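Local atomic coordinates of cell division protein FtsI/penicillin binding protein 2 (Legionella pneumophila subsp. pneumophila ATCC 43290, PDB entry 4ZTK), a protein that probably cross-links peptidoglycan as a penicillin-binding D,D-transpeptidase of the FtsI family, acting in cell division. Residues P149-R152 with K153-E157; E61-N65 with K66-S70. All coordinates share one frame; numbering follows the deposited sequence.

Interaction 1. Residues P149-R152 with K153-E157; sequences PVIR and KKLTE
T156 and R152 meet one turn apart on helix 148-157, where the R152 carbonyl O takes two donors from the same residue. T156 N comes in at 3.0 Å and T156 OG1 at 2.8 Å, from opposite faces of the carbonyl plane. The hydroxyl can fold back in this way because OG1 sits beside its own backbone N, anti to the carbonyl carbon (chi1 -70°). The R152 guanidinium makes a cation-pi contact with W166.

On the buried flank, I151 and L155 follow each other along the helix. Their side chains meet only loosely, I151 CG2 lying 4.4 Å from L155 CD2, while L155 CD1 rests 3.6 Å from I151 O. Both turn to a common neighbour, I86 of helix 83-92. L155 also reaches I82, within what is probably the SxxK motif of the transpeptidase, and I151 packs on S143 and A146 of helix 136-146.

The outer flank carries a salt-bridge network, E157 pairing with K153 (i to i+4) and K154 (i to i+3). K153 runs out extended and bends only at its last torsion, bringing NZ over the carboxylate plane of E157, 2.9 Å from OE1. K154 folds twice, at chi2 and chi3, and its NZ meets E157 OE2 on the syn side at 2.8 Å, though tilted 26° out of the carboxylate plane. K154 NZ also donates to I213 O. Two positive charges so close to E157 would probably stabilise its ionised form and restrict rotation of the carboxylate.

Interaction 2. Residues E61-N65 with K66-S70; sequences ESSKN and KGLES
E61 reaches across to S70 with its carboxylate: S70 OG donates to E61 OE1, although the modelled separation of 2.4 Å is too short to be taken at face value. CG of E61 lies between the backbone N and the carbonyl carbon (chi1 63°), and the chain runs extended from there toward the returning segment. The other oxygen, OE2, accepts from W71 N, while S70 OG is also hydrogen-bonded to K72 N, so that both polar groups are tied to the chain that follows.

Further on, S63 faces L68. The contact is light, S63 CB lying 4.0 Å from L68 CD1, with the serine hydroxyl near the other methyl, CD2. Here strand 56-63 ends. It is an outermost strand of the five-stranded antiparallel sheet, and S62 and K64 still pair through their backbones with G44 and K42. Past it the chain reverses, the directions of 61-65 and 66-70 differing by 156°, and the returning arm is irregular loop, not a further strand. G67, with its positive phi, sits in the bend.

K64 sends its ammonium group to the next residue: NZ donates to N65 OD1 at 3.1 Å, arriving from above the amide plane and not along a lone pair.

N65 ends the first segment at the start of the turn. Its side chain crosses that of L68 at about a right angle, and L68 CD1 comes within 3.3 Å of ND2 and 3.6 Å of the N65 carbonyl O. The same ND2 makes a weak hydrogen bond to K66 O at 3.0 Å, bent to 127° at the hydrogen. L68 also touches K42, as N65 does, and S43 of strand 43-49.

How the interactions relate
The two local contacts belong to different parts of one transpeptidase domain. Interaction 2 comes first along the chain, where strand 56-63 at one edge of the antiparallel sheet runs into the loop leading to helix 83-92; interaction 1 follows on helix 148-157. Their centres are 34 Å apart and their nearest atoms about 21 Å, so they do not touch. Helix 83-92, at whose start the probable SxxK motif lies, is one of the elements between them in sequence, and helix 148-157 packs against it. One contact thus shapes a surface turn at the sheet edge, while the other belongs to the helical part beside the presumed active-site helix.

Interaction 1. Residues P149-R152 with K153-E157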
loop_
_atom_site.group_PDB
_atom_site.type_symbol
_atom_site.label_atom_id
_atom_site.label_comp_id
_atom_site.label_asym_id
_atom_site.label_seq_id
_atom_site.Cartn_x
_atom_site.Cartn_y
_atom_site.Cartn_z
ATOM N N PRO A 149 9.674 -10.231 -18.394
ATOM C CA PRO A 149 10.849 -10.526 -17.562
ATOM C C PRO A 149 11.164 -9.408 -16.567
ATOM O O PRO A 149 11.439 -9.691 -15.402
ATOM C CB PRO A 149 11.981 -10.649 -18.586
ATOM C CG PRO A 149 11.303 -11.055 -19.842
ATOM C CD PRO A 149 9.995 -10.321 -19.832
ATOM N N VAL A 150 11.107 -8.159 -17.020
ATOM C CA VAL A 150 11.429 -7.023 -16.161
ATOM C C VAL A 150 10.449 -6.908 -15.000
ATOM O O VAL A 150 10.854 -6.782 -13.838
ATOM C CB VAL A 150 11.447 -5.699 -16.956
ATOM C CG1 VAL A 150 11.571 -4.509 -16.014
ATOM C CG2 VAL A 150 12.583 -5.706 -17.973
ATOM N N ILE A 151 9.158 -6.961 -15.315
ATOM C CA ILE A 151 8.120 -6.773 -14.305
ATOM C C ILE A 151 8.041 -7.938 -13.311
ATOM O O ILE A 151 7.994 -7.724 -12.103
ATOM C CB ILE A 151 6.739 -6.525 -14.945
ATOM C CG1 ILE A 151 6.730 -5.185 -15.688
ATOM C CG2 ILE A 151 5.641 -6.545 -13.884
ATOM C CD1 ILE A 151 6.919 -3.964 -14.779
ATOM N N ARG A 152 8.024 -9.170 -13.814
ATOM C CA ARG A 152 7.925 -10.326 -12.926
ATOM C C ARG A 152 9.129 -10.443 -11.989
ATOM O O ARG A 152 8.969 -10.686 -10.797
ATOM C CB ARG A 152 7.751 -11.621 -13.719
ATOM C CG ARG A 152 6.365 -11.818 -14.301
ATOM C CD ARG A 152 6.168 -13.269 -14.720
ATOM N NE ARG A 152 6.233 -14.168 -13.572
ATOM C CZ ARG A 152 6.264 -15.492 -13.659
ATOM N NH1 ARG A 152 6.243 -16.082 -14.845
ATOM N NH2 ARG A 152 6.325 -16.228 -12.557
ATOM N N LYS A 153 10.329 -10.266 -12.535
ATOM C CA LYS A 153 11.552 -10.377 -11.745
ATOM C C LYS A 153 11.649 -9.289 -10.681
ATOM O O LYS A 153 11.907 -9.575 -9.510
ATOM C CB LYS A 153 12.784 -10.330 -12.647
ATOM C CG LYS A 153 14.092 -10.145 -11.892
ATOM C CD LYS A 153 15.293 -10.286 -12.819
ATOM C CE LYS A 153 16.589 -9.965 -12.092
ATOM N NZ LYS A 153 16.591 -8.570 -11.555
ATOM N N LYS A 154 11.447 -8.042 -11.087
ATOM C CA LYS A 154 11.609 -6.931 -10.159
ATOM C C LYS A 154 10.532 -6.926 -9.076
ATOM O O LYS A 154 10.824 -6.646 -7.914
ATOM C CB LYS A 154 11.673 -5.588 -10.896
ATOM C CG LYS A 154 12.017 -4.404 -9.994
ATOM C CD LYS A 154 13.355 -4.600 -9.290
ATOM C CE LYS A 154 14.497 -4.703 -10.284
ATOM N NZ LYS A 154 15.772 -5.058 -9.606
ATOM N N LEU A 155 9.294 -7.250 -9.439
ATOM C CA LEU A 155 8.230 -7.294 -8.435
ATOM C C LEU A 155 8.427 -8.465 -7.468
ATOM O O LEU A 155 8.089 -8.367 -6.286
ATOM C CB LEU A 155 6.841 -7.337 -9.075
ATOM C CG LEU A 155 6.146 -5.971 -9.125
ATOM C CD1 LEU A 155 6.944 -4.977 -9.961
ATOM C CD2 LEU A 155 4.720 -6.095 -9.641
ATOM N N THR A 156 8.985 -9.561 -7.972
ATOM C CA THR A 156 9.313 -10.698 -7.123
ATOM C C THR A 156 10.360 -10.278 -6.097
ATOM O O THR A 156 10.251 -10.599 -4.914
ATOM C CB THR A 156 9.813 -11.904 -7.954
ATOM O OG1 THR A 156 8.716 -12.447 -8.698
ATOM C CG2 THR A 156 10.398 -12.999 -7.050
ATOM N N GLU A 157 11.357 -9.532 -6.557
ATOM C CA GLU A 157 12.388 -9.006 -5.670
ATOM C C GLU A 157 11.844 -8.050 -4.610
ATOM O O GLU A 157 12.442 -7.902 -3.544
ATOM C CB GLU A 157 13.492 -8.330 -6.483
ATOM C CG GLU A 157 14.357 -9.315 -7.249
ATOM C CD GLU A 157 15.413 -8.635 -8.098
ATOM O OE1 GLU A 157 16.124 -9.343 -8.842
ATOM O OE2 GLU A 157 15.532 -7.395 -8.024
#

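Interaction 2. Residues E61-N65 with K66-S70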
loop_
_atom_site.group_PDB
_atom_site.type_symbol
_atom_site.label_atom_id
_atom_site.label_comp_id
_atom_site.label_asym_id
_atom_site.label_seq_id
_atom_site.Cartn_x
_atom_site.Cartn_y
_atom_site.Cartn_z
ATOM N N GLU A 61 -6.744 -4.990 14.365
ATOM C CA GLU A 61 -7.914 -5.098 13.504
ATOM C C GLU A 61 -9.200 -5.025 14.319
ATOM O O GLU A 61 -9.208 -5.315 15.513
ATOM C CB GLU A 61 -7.871 -6.391 12.679
ATOM C CG GLU A 61 -7.920 -7.668 13.506
ATOM C CD GLU A 61 -7.725 -8.924 12.665
ATOM O OE1 GLU A 61 -7.115 -9.892 13.172
ATOM O OE2 GLU A 61 -8.181 -8.948 11.503
ATOM N N SER A 62 -10.280 -4.625 13.661
ATOM C CA SER A 62 -11.593 -4.552 14.284
ATOM C C SER A 62 -12.628 -5.026 13.277
ATOM O O SER A 62 -12.587 -4.624 12.112
ATOM C CB SER A 62 -11.900 -3.116 14.710
ATOM O OG SER A 62 -13.139 -3.035 15.396
ATOM N N SER A 63 -13.539 -5.891 13.719
ATOM C CA SER A 63 -14.581 -6.436 12.847
ATOM C C SER A 63 -15.940 -6.342 13.520
ATOM O O SER A 63 -16.065 -6.639 14.706
ATOM C CB SER A 63 -14.287 -7.896 12.499
ATOM O OG SER A 63 -13.092 -8.010 11.745
ATOM N N LYS A 64 -16.960 -5.942 12.766
ATOM C CA LYS A 64 -18.282 -5.728 13.353
ATOM C C LYS A 64 -19.035 -7.027 13.639
ATOM O O LYS A 64 -19.767 -7.121 14.624
ATOM C CB LYS A 64 -19.133 -4.768 12.507
ATOM C CG LYS A 64 -19.514 -5.267 11.118
ATOM C CD LYS A 64 -20.593 -4.372 10.509
ATOM C CE LYS A 64 -20.785 -4.628 9.020
ATOM N NZ LYS A 64 -21.210 -6.023 8.722
ATOM N N ASN A 65 -18.847 -8.029 12.788
ATOM C CA ASN A 65 -19.550 -9.295 12.963
ATOM C C ASN A 65 -18.628 -10.492 13.175
ATOM O O ASN A 65 -17.425 -10.337 13.388
ATOM C CB ASN A 65 -20.515 -9.548 11.800
ATOM C CG ASN A 65 -19.828 -9.504 10.449
ATOM O OD1 ASN A 65 -19.597 -8.432 9.890
ATOM N ND2 ASN A 65 -19.509 -10.677 9.910
ATOM N N LYS A 66 -19.210 -11.685 13.114
ATOM C CA LYS A 66 -18.500 -12.922 13.416
ATOM C C LYS A 66 -17.940 -13.580 12.162
ATOM O O LYS A 66 -18.216 -13.150 11.043
ATOM C CB LYS A 66 -19.456 -13.906 14.091
ATOM C CG LYS A 66 -20.512 -14.470 13.142
ATOM C CD LYS A 66 -21.424 -15.473 13.831
ATOM C CE LYS A 66 -22.283 -16.222 12.821
ATOM N NZ LYS A 66 -23.105 -15.312 11.979
ATOM N N GLY A 67 -17.147 -14.628 12.364
ATOM C CA GLY A 67 -16.755 -15.519 11.288
ATOM C C GLY A 67 -15.687 -15.035 10.329
ATOM O O GLY A 67 -15.188 -15.816 9.519
ATOM N N LEU A 68 -15.332 -13.756 10.403
ATOM C CA LEU A 68 -14.303 -13.220 9.520
ATOM C C LEU A 68 -12.944 -13.848 9.795
ATOM O O LEU A 68 -12.567 -14.062 10.949
ATOM C CB LEU A 68 -14.193 -11.699 9.652
ATOM C CG LEU A 68 -15.234 -10.835 8.941
ATOM C CD1 LEU A 68 -16.258 -10.316 9.936
ATOM C CD2 LEU A 68 -14.555 -9.690 8.201
ATOM N N GLU A 69 -12.212 -14.151 8.728
ATOM C CA GLU A 69 -10.822 -14.549 8.869
ATOM C C GLU A 69 -10.027 -13.332 9.307
ATOM O O GLU A 69 -10.261 -12.224 8.827
ATOM C CB GLU A 69 -10.265 -15.083 7.552
ATOM C CG GLU A 69 -8.778 -15.396 7.610
ATOM C CD GLU A 69 -8.219 -15.839 6.275
ATOM O OE1 GLU A 69 -7.042 -16.261 6.233
ATOM O OE2 GLU A 69 -8.955 -15.764 5.269
ATOM N N SER A 70 -9.096 -13.534 10.231
ATOM C CA SER A 70 -8.254 -12.447 10.692
ATOM C C SER A 70 -7.397 -11.891 9.558
ATOM O O SER A 70 -6.953 -12.633 8.683
ATOM C CB SER A 70 -7.352 -12.919 11.829
ATOM O OG SER A 70 -6.370 -11.939 12.116
#